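Local coordinates for putative TIM-barrel metal-dependent hydrolase (Mycobacterium avium subsp. paratuberculosis S397, PDB 4DZI), which probably catalyses metal-dependent hydrolysis as a TIM-barrel member of the amidohydrolase family and binds a pair of cadmium ions, at residues H144-N147 against L148-E152; V178-V181 against D182-A186; S379-R382 against K383-D387; A108-E112 against Q113-T117. One frame throughout, in Å; residues are numbered along the deposited sequence.

Interaction 1 of 4, residues H144-N147 against L148-E152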
loop_
_atom_site.group_PDB
_atom_site.type_symbol
_atom_site.label_atom_id
_atom_site.label_comp_id
_atom_site.label_asym_id
_atom_site.label_seq_id
_atom_site.Cartn_x
_atom_site.Cartn_y
_atom_site.Cartn_z
ATOM N N HIS C 144 -0.097 -13.018 -27.757
ATOM C CA HIS C 144 -0.661 -14.012 -28.672
ATOM C C HIS C 144 0.318 -15.149 -28.941
ATOM O O HIS C 144 -0.064 -16.339 -28.906
ATOM C CB HIS C 144 -1.177 -13.360 -29.976
ATOM C CG HIS C 144 -1.912 -14.319 -30.849
ATOM N ND1 HIS C 144 -3.023 -14.972 -30.421
ATOM C CD2 HIS C 144 -1.651 -14.774 -32.138
ATOM C CE1 HIS C 144 -3.459 -15.790 -31.408
ATOM N NE2 HIS C 144 -2.622 -15.661 -32.456
ATOM N N ALA C 145 1.591 -14.815 -29.176
ATOM C CA ALA C 145 2.635 -15.831 -29.431
ATOM C C ALA C 145 2.713 -16.812 -28.265
ATOM O O ALA C 145 2.737 -18.041 -28.441
ATOM C CB ALA C 145 3.987 -15.158 -29.600
ATOM N N PHE C 146 2.712 -16.256 -27.053
ATOM C CA PHE C 146 2.754 -17.047 -25.860
ATOM C C PHE C 146 1.558 -18.009 -25.748
ATOM O O PHE C 146 1.721 -19.182 -25.378
ATOM C CB PHE C 146 2.779 -16.120 -24.617
ATOM C CG PHE C 146 2.653 -16.877 -23.307
ATOM C CD1 PHE C 146 3.758 -17.498 -22.759
ATOM C CD2 PHE C 146 1.424 -16.998 -22.660
ATOM C CE1 PHE C 146 3.658 -18.192 -21.556
ATOM C CE2 PHE C 146 1.305 -17.737 -21.479
ATOM C CZ PHE C 146 2.443 -18.328 -20.935
ATOM N N ASN C 147 0.366 -17.495 -26.022
ATOM C CA ASN C 147 -0.847 -18.285 -25.908
ATOM C C ASN C 147 -0.827 -19.422 -26.939
ATOM O O ASN C 147 -1.279 -20.515 -26.637
ATOM C CB ASN C 147 -2.056 -17.388 -26.126
ATOM C CG ASN C 147 -2.325 -16.473 -24.948
ATOM O OD1 ASN C 147 -1.786 -16.667 -23.863
ATOM N ND2 ASN C 147 -3.202 -15.493 -25.155
ATOM N N LEU C 148 -0.297 -19.157 -28.137
ATOM C CA LEU C 148 -0.143 -20.220 -29.147
ATOM C C LEU C 148 0.820 -21.287 -28.626
ATOM O O LEU C 148 0.552 -22.482 -28.733
ATOM C CB LEU C 148 0.372 -19.632 -30.473
ATOM C CG LEU C 148 -0.614 -18.775 -31.299
ATOM C CD1 LEU C 148 0.063 -18.038 -32.449
ATOM C CD2 LEU C 148 -1.718 -19.675 -31.829
ATOM N N TRP C 149 1.965 -20.857 -28.074
ATOM C CA TRP C 149 2.897 -21.781 -27.490
ATOM C C TRP C 149 2.242 -22.610 -26.392
ATOM O O TRP C 149 2.451 -23.821 -26.263
ATOM C CB TRP C 149 4.148 -21.039 -26.938
ATOM C CG TRP C 149 4.848 -21.988 -26.009
ATOM C CD1 TRP C 149 5.663 -23.055 -26.365
ATOM C CD2 TRP C 149 4.650 -22.115 -24.553
ATOM N NE1 TRP C 149 6.018 -23.775 -25.277
ATOM C CE2 TRP C 149 5.453 -23.233 -24.132
ATOM C CE3 TRP C 149 3.937 -21.375 -23.581
ATOM C CZ2 TRP C 149 5.517 -23.647 -22.807
ATOM C CZ3 TRP C 149 4.025 -21.791 -22.236
ATOM C CH2 TRP C 149 4.795 -22.917 -21.861
ATOM N N LEU C 150 1.435 -21.938 -25.563
ATOM C CA LEU C 150 0.849 -22.601 -24.386
ATOM C C LEU C 150 -0.139 -23.686 -24.815
ATOM O O LEU C 150 -0.156 -24.787 -24.258
ATOM C CB LEU C 150 0.130 -21.570 -23.519
ATOM C CG LEU C 150 -0.552 -22.096 -22.260
ATOM C CD1 LEU C 150 0.419 -22.670 -21.233
ATOM C CD2 LEU C 150 -1.337 -20.912 -21.654
ATOM N N ASP C 151 -0.931 -23.364 -25.818
ATOM C CA ASP C 151 -1.950 -24.315 -26.283
ATOM C C ASP C 151 -1.254 -25.495 -26.967
ATOM O O ASP C 151 -1.747 -26.621 -26.959
ATOM C CB ASP C 151 -2.892 -23.622 -27.258
ATOM C CG ASP C 151 -4.219 -24.414 -27.477
ATOM O OD1 ASP C 151 -4.659 -25.150 -26.565
ATOM O OD2 ASP C 151 -4.823 -24.242 -28.552
ATOM N N GLU C 152 -0.118 -25.217 -27.590
ATOM C CA GLU C 152 0.690 -26.301 -28.177
ATOM C C GLU C 152 1.340 -27.257 -27.173
ATOM O O GLU C 152 1.177 -28.496 -27.283
ATOM C CB GLU C 152 1.731 -25.690 -29.106
ATOM C CG GLU C 152 2.729 -26.674 -29.706
ATOM C CD GLU C 152 3.515 -26.010 -30.820
ATOM O OE1 GLU C 152 4.094 -24.946 -30.564
ATOM O OE2 GLU C 152 3.535 -26.513 -31.958
#

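Interaction 2 of 4, residues V178-V181 against D182-A186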
loop_
_atom_site.group_PDB
_atom_site.type_symbol
_atom_site.label_atom_id
_atom_site.label_comp_id
_atom_site.label_asym_id
_atom_site.label_seq_id
_atom_site.Cartn_x
_atom_site.Cartn_y
_atom_site.Cartn_z
ATOM N N VAL C 178 -10.201 -8.131 -27.317
ATOM C CA VAL C 178 -11.428 -8.863 -27.621
ATOM C C VAL C 178 -11.116 -9.964 -28.641
ATOM O O VAL C 178 -11.598 -11.097 -28.506
ATOM C CB VAL C 178 -12.586 -7.949 -28.122
ATOM C CG1 VAL C 178 -13.727 -8.814 -28.642
ATOM C CG2 VAL C 178 -13.110 -7.024 -27.029
ATOM N N GLU C 179 -10.267 -9.670 -29.621
ATOM C CA GLU C 179 -9.797 -10.734 -30.521
ATOM C C GLU C 179 -9.034 -11.838 -29.804
ATOM O O GLU C 179 -9.183 -12.991 -30.129
ATOM C CB GLU C 179 -8.913 -10.187 -31.640
ATOM C CG GLU C 179 -9.659 -9.265 -32.584
ATOM C CD GLU C 179 -8.743 -8.670 -33.631
ATOM O OE1 GLU C 179 -7.767 -9.355 -34.013
ATOM O OE2 GLU C 179 -8.998 -7.524 -34.057
ATOM N N GLU C 180 -8.159 -11.475 -28.864
ATOM C CA GLU C 180 -7.453 -12.508 -28.128
ATOM C C GLU C 180 -8.425 -13.363 -27.318
ATOM O O GLU C 180 -8.266 -14.573 -27.232
ATOM C CB GLU C 180 -6.391 -11.898 -27.184
ATOM C CG GLU C 180 -5.407 -12.964 -26.708
ATOM C CD GLU C 180 -4.480 -13.427 -27.829
ATOM O OE1 GLU C 180 -4.099 -12.579 -28.689
ATOM O OE2 GLU C 180 -4.111 -14.620 -27.849
ATOM N N VAL C 181 -9.408 -12.733 -26.684
ATOM C CA VAL C 181 -10.321 -13.473 -25.853
ATOM C C VAL C 181 -11.140 -14.430 -26.745
ATOM O O VAL C 181 -11.287 -15.605 -26.448
ATOM C CB VAL C 181 -11.300 -12.573 -25.092
ATOM C CG1 VAL C 181 -12.422 -13.420 -24.515
ATOM C CG2 VAL C 181 -10.598 -11.788 -23.994
ATOM N N ASP C 182 -11.657 -13.919 -27.854
ATOM C CA ASP C 182 -12.376 -14.792 -28.789
ATOM C C ASP C 182 -11.524 -15.982 -29.227
ATOM O O ASP C 182 -12.022 -17.110 -29.289
ATOM C CB ASP C 182 -12.864 -13.999 -30.016
ATOM C CG ASP C 182 -14.033 -13.090 -29.687
ATOM O OD1 ASP C 182 -14.634 -13.269 -28.598
ATOM O OD2 ASP C 182 -14.356 -12.198 -30.515
ATOM N N PHE C 183 -10.255 -15.740 -29.539
ATOM C CA PHE C 183 -9.366 -16.803 -29.979
ATOM C C PHE C 183 -9.178 -17.868 -28.886
ATOM O O PHE C 183 -9.288 -19.052 -29.161
ATOM C CB PHE C 183 -8.004 -16.244 -30.418
ATOM C CG PHE C 183 -6.906 -17.275 -30.414
ATOM C CD1 PHE C 183 -6.060 -17.401 -29.316
ATOM C CD2 PHE C 183 -6.720 -18.112 -31.498
ATOM C CE1 PHE C 183 -5.056 -18.356 -29.298
ATOM C CE2 PHE C 183 -5.713 -19.063 -31.493
ATOM C CZ PHE C 183 -4.883 -19.189 -30.393
ATOM N N VAL C 184 -8.877 -17.456 -27.650
ATOM C CA VAL C 184 -8.653 -18.454 -26.578
ATOM C C VAL C 184 -9.929 -19.181 -26.144
ATOM O O VAL C 184 -9.896 -20.376 -25.883
ATOM C CB VAL C 184 -7.854 -17.894 -25.344
ATOM C CG1 VAL C 184 -6.501 -17.326 -25.801
ATOM C CG2 VAL C 184 -8.672 -16.861 -24.571
ATOM N N LEU C 185 -11.054 -18.467 -26.114
ATOM C CA LEU C 185 -12.357 -19.084 -25.844
ATOM C C LEU C 185 -12.686 -20.112 -26.922
ATOM O O LEU C 185 -13.155 -21.216 -26.622
ATOM C CB LEU C 185 -13.445 -18.017 -25.771
ATOM C CG LEU C 185 -13.448 -17.113 -24.541
ATOM C CD1 LEU C 185 -14.603 -16.129 -24.610
ATOM C CD2 LEU C 185 -13.567 -17.957 -23.279
ATOM N N ALA C 186 -12.448 -19.765 -28.183
ATOM C CA ALA C 186 -12.686 -20.756 -29.243
ATOM C C ALA C 186 -11.782 -21.991 -29.108
ATOM O O ALA C 186 -12.175 -23.093 -29.491
ATOM C CB ALA C 186 -12.563 -20.128 -30.618
#

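Interaction 3 of 4, residues S379-R382 against K383-D387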
loop_
_atom_site.group_PDB
_atom_site.type_symbol
_atom_site.label_atom_id
_atom_site.label_comp_id
_atom_site.label_asym_id
_atom_site.label_seq_id
_atom_site.Cartn_x
_atom_site.Cartn_y
_atom_site.Cartn_z
ATOM N N SER C 379 -16.656 -31.786 5.394
ATOM C CA SER C 379 -17.289 -31.302 4.177
ATOM C C SER C 379 -16.794 -29.930 3.738
ATOM O O SER C 379 -16.757 -29.652 2.539
ATOM C CB SER C 379 -18.818 -31.339 4.243
ATOM O OG SER C 379 -19.286 -30.567 5.314
ATOM N N ASP C 380 -16.420 -29.065 4.685
ATOM C CA ASP C 380 -15.772 -27.815 4.292
ATOM C C ASP C 380 -14.380 -28.033 3.684
ATOM O O ASP C 380 -13.970 -27.281 2.794
ATOM C CB ASP C 380 -15.678 -26.811 5.495
ATOM C CG ASP C 380 -16.987 -26.075 5.757
ATOM O OD1 ASP C 380 -17.915 -26.136 4.919
ATOM O OD2 ASP C 380 -17.080 -25.407 6.808
ATOM N N ILE C 381 -13.648 -29.023 4.186
ATOM C CA ILE C 381 -12.347 -29.370 3.591
ATOM C C ILE C 381 -12.548 -29.809 2.152
ATOM O O ILE C 381 -11.783 -29.430 1.273
ATOM C CB ILE C 381 -11.586 -30.419 4.408
ATOM C CG1 ILE C 381 -11.185 -29.795 5.746
ATOM C CG2 ILE C 381 -10.344 -30.915 3.665
ATOM C CD1 ILE C 381 -10.669 -30.770 6.776
ATOM N N ARG C 382 -13.600 -30.588 1.898
ATOM C CA ARG C 382 -13.922 -30.993 0.510
ATOM C C ARG C 382 -14.216 -29.792 -0.382
ATOM O O ARG C 382 -13.848 -29.787 -1.562
ATOM C CB ARG C 382 -15.069 -32.022 0.515
ATOM C CG ARG C 382 -15.810 -32.258 -0.810
ATOM C CD ARG C 382 -15.000 -33.098 -1.785
ATOM N NE ARG C 382 -15.756 -33.440 -2.989
ATOM C CZ ARG C 382 -16.239 -34.656 -3.259
ATOM N NH1 ARG C 382 -16.073 -35.662 -2.398
ATOM N NH2 ARG C 382 -16.885 -34.865 -4.405
ATOM N N LYS C 383 -14.794 -28.714 0.171
ATOM C CA LYS C 383 -15.030 -27.526 -0.634
ATOM C C LYS C 383 -13.704 -26.868 -0.955
ATOM O O LYS C 383 -13.434 -26.514 -2.102
ATOM C CB LYS C 383 -15.903 -26.487 0.093
ATOM C CG LYS C 383 -17.340 -26.941 0.301
ATOM C CD LYS C 383 -18.110 -25.844 1.015
ATOM C CE LYS C 383 -19.600 -26.194 0.964
ATOM N NZ LYS C 383 -20.489 -25.097 1.440
ATOM N N ILE C 384 -12.889 -26.669 0.078
ATOM C CA ILE C 384 -11.616 -25.949 -0.093
ATOM C C ILE C 384 -10.650 -26.708 -1.009
ATOM O O ILE C 384 -9.974 -26.115 -1.877
ATOM C CB ILE C 384 -10.982 -25.690 1.278
ATOM C CG1 ILE C 384 -11.853 -24.658 2.024
ATOM C CG2 ILE C 384 -9.571 -25.141 1.130
ATOM C CD1 ILE C 384 -11.451 -24.492 3.473
ATOM N N MET C 385 -10.603 -28.026 -0.847
ATOM C CA MET C 385 -9.675 -28.836 -1.646
ATOM C C MET C 385 -10.122 -29.224 -3.046
ATOM O O MET C 385 -9.310 -29.652 -3.866
ATOM C CB MET C 385 -9.330 -30.122 -0.873
ATOM C CG MET C 385 -8.653 -29.896 0.472
ATOM S SD MET C 385 -7.083 -28.976 0.383
ATOM C CE MET C 385 -6.021 -30.074 -0.536
ATOM N N ARG C 386 -11.406 -29.077 -3.325
ATOM C CA ARG C 386 -11.926 -29.545 -4.595
ATOM C C ARG C 386 -13.130 -28.776 -5.136
ATOM O O ARG C 386 -13.104 -28.259 -6.241
ATOM C CB ARG C 386 -12.292 -31.018 -4.421
ATOM C CG ARG C 386 -12.866 -31.623 -5.668
ATOM C CD ARG C 386 -13.193 -33.080 -5.444
ATOM N NE ARG C 386 -13.823 -33.505 -6.682
ATOM C CZ ARG C 386 -13.186 -33.928 -7.778
ATOM N NH1 ARG C 386 -11.861 -34.084 -7.813
ATOM N NH2 ARG C 386 -13.894 -34.203 -8.869
ATOM N N ASP C 387 -14.217 -28.704 -4.364
ATOM C CA ASP C 387 -15.436 -28.242 -5.009
ATOM C C ASP C 387 -15.551 -26.738 -5.224
ATOM O O ASP C 387 -16.242 -26.286 -6.150
ATOM C CB ASP C 387 -16.633 -28.790 -4.274
ATOM C CG ASP C 387 -16.765 -30.291 -4.482
ATOM O OD1 ASP C 387 -16.555 -30.749 -5.621
ATOM O OD2 ASP C 387 -17.062 -31.002 -3.528
HETATM O O HOH W 1 -20.385 -24.437 4.683
HETATM O O HOH W 2 -16.631 -33.040 -6.532
#

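Interaction 4 of 4, residues A108-E112 against Q113-T117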
loop_
_atom_site.group_PDB
_atom_site.type_symbol
_atom_site.label_atom_id
_atom_site.label_comp_id
_atom_site.label_asym_id
_atom_site.label_seq_id
_atom_site.Cartn_x
_atom_site.Cartn_y
_atom_site.Cartn_z
ATOM N N ALA C 108 1.404 -37.846 -15.208
ATOM C CA ALA C 108 1.818 -38.967 -14.378
ATOM C C ALA C 108 2.199 -38.552 -12.955
ATOM O O ALA C 108 1.915 -39.265 -12.015
ATOM C CB ALA C 108 2.983 -39.691 -15.044
ATOM N N VAL C 109 2.850 -37.403 -12.812
ATOM C CA VAL C 109 3.135 -36.860 -11.482
ATOM C C VAL C 109 1.846 -36.420 -10.771
ATOM O O VAL C 109 1.720 -36.637 -9.576
ATOM C CB VAL C 109 4.169 -35.698 -11.585
ATOM C CG1 VAL C 109 4.264 -34.889 -10.296
ATOM C CG2 VAL C 109 5.533 -36.297 -11.898
ATOM N N MET C 110 0.900 -35.822 -11.508
ATOM C CA MET C 110 -0.403 -35.478 -10.929
ATOM C C MET C 110 -1.089 -36.709 -10.345
ATOM O O MET C 110 -1.681 -36.653 -9.276
ATOM C CB MET C 110 -1.321 -34.778 -11.944
ATOM C CG MET C 110 -0.789 -33.360 -12.249
ATOM S SD MET C 110 -1.555 -32.636 -13.655
ATOM C CE MET C 110 -3.269 -32.714 -13.111
ATOM N N ASP C 111 -0.985 -37.840 -11.043
ATOM C CA ASP C 111 -1.557 -39.071 -10.496
ATOM C C ASP C 111 -0.952 -39.421 -9.125
ATOM O O ASP C 111 -1.689 -39.732 -8.173
ATOM C CB ASP C 111 -1.384 -40.247 -11.473
ATOM C CG ASP C 111 -2.166 -40.090 -12.771
ATOM O OD1 ASP C 111 -3.164 -39.352 -12.806
ATOM O OD2 ASP C 111 -1.808 -40.758 -13.782
ATOM N N GLU C 112 0.384 -39.379 -9.009
ATOM C CA GLU C 112 1.075 -39.631 -7.743
ATOM C C GLU C 112 0.647 -38.632 -6.680
ATOM O O GLU C 112 0.505 -38.955 -5.522
ATOM C CB GLU C 112 2.595 -39.477 -7.946
ATOM C CG GLU C 112 3.262 -40.564 -8.767
ATOM C CD GLU C 112 4.422 -40.077 -9.635
ATOM O OE1 GLU C 112 5.262 -39.226 -9.213
ATOM O OE2 GLU C 112 4.490 -40.589 -10.769
ATOM N N GLN C 113 0.416 -37.391 -7.093
ATOM C CA GLN C 113 0.072 -36.326 -6.146
ATOM C C GLN C 113 -1.396 -36.315 -5.739
ATOM O O GLN C 113 -1.797 -35.547 -4.868
ATOM C CB GLN C 113 0.372 -34.976 -6.808
ATOM C CG GLN C 113 1.855 -34.653 -6.883
ATOM C CD GLN C 113 2.125 -33.444 -7.763
ATOM O OE1 GLN C 113 1.430 -33.193 -8.764
ATOM N NE2 GLN C 113 3.206 -32.704 -7.427
ATOM N N ASP C 114 -2.181 -37.138 -6.394
ATOM C CA ASP C 114 -3.650 -37.183 -6.234
ATOM C C ASP C 114 -4.387 -35.919 -6.657
ATOM O O ASP C 114 -5.393 -35.588 -6.117
ATOM C CB ASP C 114 -4.115 -37.634 -4.850
ATOM C CG ASP C 114 -5.421 -38.457 -4.927
ATOM O OD1 ASP C 114 -5.493 -39.342 -5.773
ATOM O OD2 ASP C 114 -6.316 -38.234 -4.192
ATOM N N ILE C 115 -3.854 -35.259 -7.665
ATOM C CA ILE C 115 -4.516 -34.093 -8.251
ATOM C C ILE C 115 -5.309 -34.524 -9.501
ATOM O O ILE C 115 -4.733 -35.095 -10.449
ATOM C CB ILE C 115 -3.469 -33.030 -8.633
ATOM C CG1 ILE C 115 -2.737 -32.522 -7.380
ATOM C CG2 ILE C 115 -4.158 -31.870 -9.343
ATOM C CD1 ILE C 115 -1.525 -31.652 -7.750
ATOM N N GLU C 116 -6.628 -34.291 -9.499
ATOM C CA GLU C 116 -7.415 -34.548 -10.701
ATOM C C GLU C 116 -7.167 -33.476 -11.740
ATOM O O GLU C 116 -6.891 -33.770 -12.916
ATOM C CB GLU C 116 -8.921 -34.598 -10.412
ATOM C CG GLU C 116 -9.691 -34.611 -11.722
ATOM C CD GLU C 116 -11.196 -34.771 -11.570
ATOM O OE1 GLU C 116 -11.711 -34.887 -10.436
ATOM O OE2 GLU C 116 -11.861 -34.767 -12.625
ATOM N N THR C 117 -7.265 -32.206 -11.329
ATOM C CA THR C 117 -7.089 -31.116 -12.296
ATOM C C THR C 117 -6.173 -30.075 -11.665
ATOM O O THR C 117 -6.339 -29.771 -10.504
ATOM C CB THR C 117 -8.440 -30.454 -12.679
ATOM O OG1 THR C 117 -9.312 -31.447 -13.268
ATOM C CG2 THR C 117 -8.275 -29.321 -13.702
HETATM O O HOH W 3 -4.505 -39.900 -8.347
#

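Interaction 1 of 4, residues H144-N147 against L148-E152
H144 with L148, F146 with W149 and F146 with L150 form a mostly buried contact within a single helix, 136-153, each pair three or four residues apart. The first pair is a CH-pi contact: CG of L148 lies over one face of the imidazole, 4.2 Å from the ring centroid and 22° off its normal. The branch CD1 of L148 reaches toward the rim of the ring and comes within 3.6 Å of NE2 of H144. Because CG of H144 is anti to the backbone N (chi1 -173°), the imidazole lies beside its own carbonyl carbon and overlaps the leucine of the next turn. Its ND1 is hydrogen-bonded to E180 on helix 174-186.

Elsewhere on the helix the meeting groups are aromatic and aliphatic. CE1 of F146 touches CZ3 of W149 at 3.7 Å, and the two six-membered rings meet obliquely, their planes at 44°. CE2 of the same phenylalanine approaches CD2 of L150 at 4.1 Å. This helix lies in the beta-alpha-beta crossover from strand 115-121 to its parallel neighbour 163-165, as expected for a TIM barrel. F23 stacks on the F146 ring, and Y16 meets the W149 indole edge-to-face. The side chain of F146 is about 13 Å from a bound cadmium ion.

Regular backbone bonds hold these groups in place, among them L148 N to H144 O at 2.9 Å and L150 N to F146 O at 2.8 Å. The amide of N147 is buried yet satisfied at both ends: OD1 accepts from the backbone N of I168, and ND2 is hydrogen-bonded to E180.

Interaction 2 of 4, residues V178-V181 against D182-A186
In V181, CG1 stands anti to the backbone N (chi1 166°), while L185 turns its CG beside its own N (chi1 -72°) and then runs extended to CD1. These torsions lay the two side chains alongside each other, pointing the same way, and bring V181 CG1 to 3.5 Å from L185 CD1, tighter than usual van der Waals contact. CG of the leucine also presses on the helix backbone, 3.3 Å from V181 O.

E180 and F183 also run side by side. A bend at chi2 of the glutamate carries its carboxylate forward, and OE2 of E180 comes to 3.7 Å from CD1 of F183, with the carboxylate and ring planes 65° apart. That approach is packing alone; OE2 has its polar partners, H144 and N147, on helix 136-153, and they would be expected to restrict the rotation of the carboxylate.

Helix 174-186 follows strand 163-165 and precedes strand 192-193, in the alternating strand and helix order of the barrel. Its E180, F183 and V184 side chains meet helix 136-153, whereas V178 and V181 meet helix 214-223. On that second flank, CG1 of V178 lies 3.9 Å from OD2 of D182, again with the side chains pointing the same way. The charge of D182 is answered by a salt bridge from OD1 to R219. Beneath these side chains the helix is regular: D182 N bonds to V178 O at 2.9 Å, V184 N to E180 O at 3.0 Å, and L185 N to V181 O at 2.9 Å.

Interaction 3 of 4, residues S379-R382 against K383-D387
The charged contacts centre on R382, R386 and D387. NE of R382 and OD2 of D387 form a hydrogen-bonded salt bridge at 2.8 Å, its N-H...O angle bent to 131°. The arginine nitrogen approaches from above the carboxylate plane, 36° out of it, so the two groups are tilted rather than flush. The first torsion of R382 sets CG beside the carbonyl carbon and a bend at chi2 turns CD back, so that both lie against D387 OD2. R386 runs extended alongside R382, with the guanidinium planes at 90° and R382 NH2 4.1 Å from R386 NE. A water accepts from both of these nitrogens, which probably eases the proximity of the like charges; it also lies unusually close to D387 OD1. D380 and K383 form a looser couple: OD1 of D380 and NZ of K383 are 4.5 Å apart, too far for a salt bridge, and a second water links them, its bond to the lysine being weak.

Among the backbone bonds, M385 N reaches I381 O at 2.8 Å. The chain then widens into a pi-type turn, in which D387 N bonds to R382 O at 3.0 Å, and R386 N adds a weak bond to the same oxygen. Here D387, five residues on, comes level with R382 and their side chains can pair.

In apolar contact, CG2 of I381 lies beside CG of M385 at 3.8 Å.

Helix 378-393 rests on the start of strand 9-15, M385 against V9 and R386 against I10. Y7, just before that strand, makes a cation-pi contact with R382, and R386 also forms a salt bridge with E116 of the adjacent strand 115-121.

Interaction 4 of 4, residues A108-E112 against Q113-T117
V109 and Q113 meet across the last turn of helix 103-113: CG1 of the valine lies 3.6 Å from CD of the glutamine amide, the two side chains crossing at an angle. In Q113, CG stands beside the backbone N (chi1 -75°) and the chain runs out extended, which lays the amide back against V109. An apolar contact leads into the strand. The M110 chain bends at chi3, and its CE ends 4.0 Å from CG2 of I115 and 3.8 Å from the backbone O of E116.

The next shell is the backbone. Q113 N bonds to V109 O at 2.9 Å. D114 then takes a positive phi of 64°, and the helix closes in a Schellman motif: I115 N returns to M110 O at 3.0 Å, and D114 N bonds to D111 O at 3.2 Å. A water donates to D111 O and to D114 OD1 (2.8 Å each), tying the turn's side chain to its backbone.

Farther out, the turn leads into strand 115-121, which turns a corner at E116; I115 packs against V9 and D11 of strand 9-15. The side chain of I115 is about 12 Å from a bound cadmium ion. R162 gathers several partners, forming a salt bridge with D111 and hydrogen bonds with the carbonyl oxygens of I115 and E116, while M110 lies against it.

Carbonyl groups at the helix end thus find donors in the returning backbone and in water, and R162 ties D111 of the helix to the carbonyls beyond the turn; its charge may also ease the helix end, with D111 offsetting it.

Interaction 1 is the most buried of the four, built from aromatic and aliphatic side chains; the others are only partly buried. Interactions 1 and 2 lie on neighbouring barrel helices, 136-153 and 174-186, and touch each other through E180 and F183, with centres 12 Å apart. Interactions 3 and 4 form a second pair, centres 17 Å apart, on helix 378-393 and at the junction of helix 103-113 with strand 115-121; a salt bridge joins them. Interactions 1 and 2 keep regular helical backbones, whereas 3 and 4, where waters bridge polar groups, include a pi-type turn and a Schellman end.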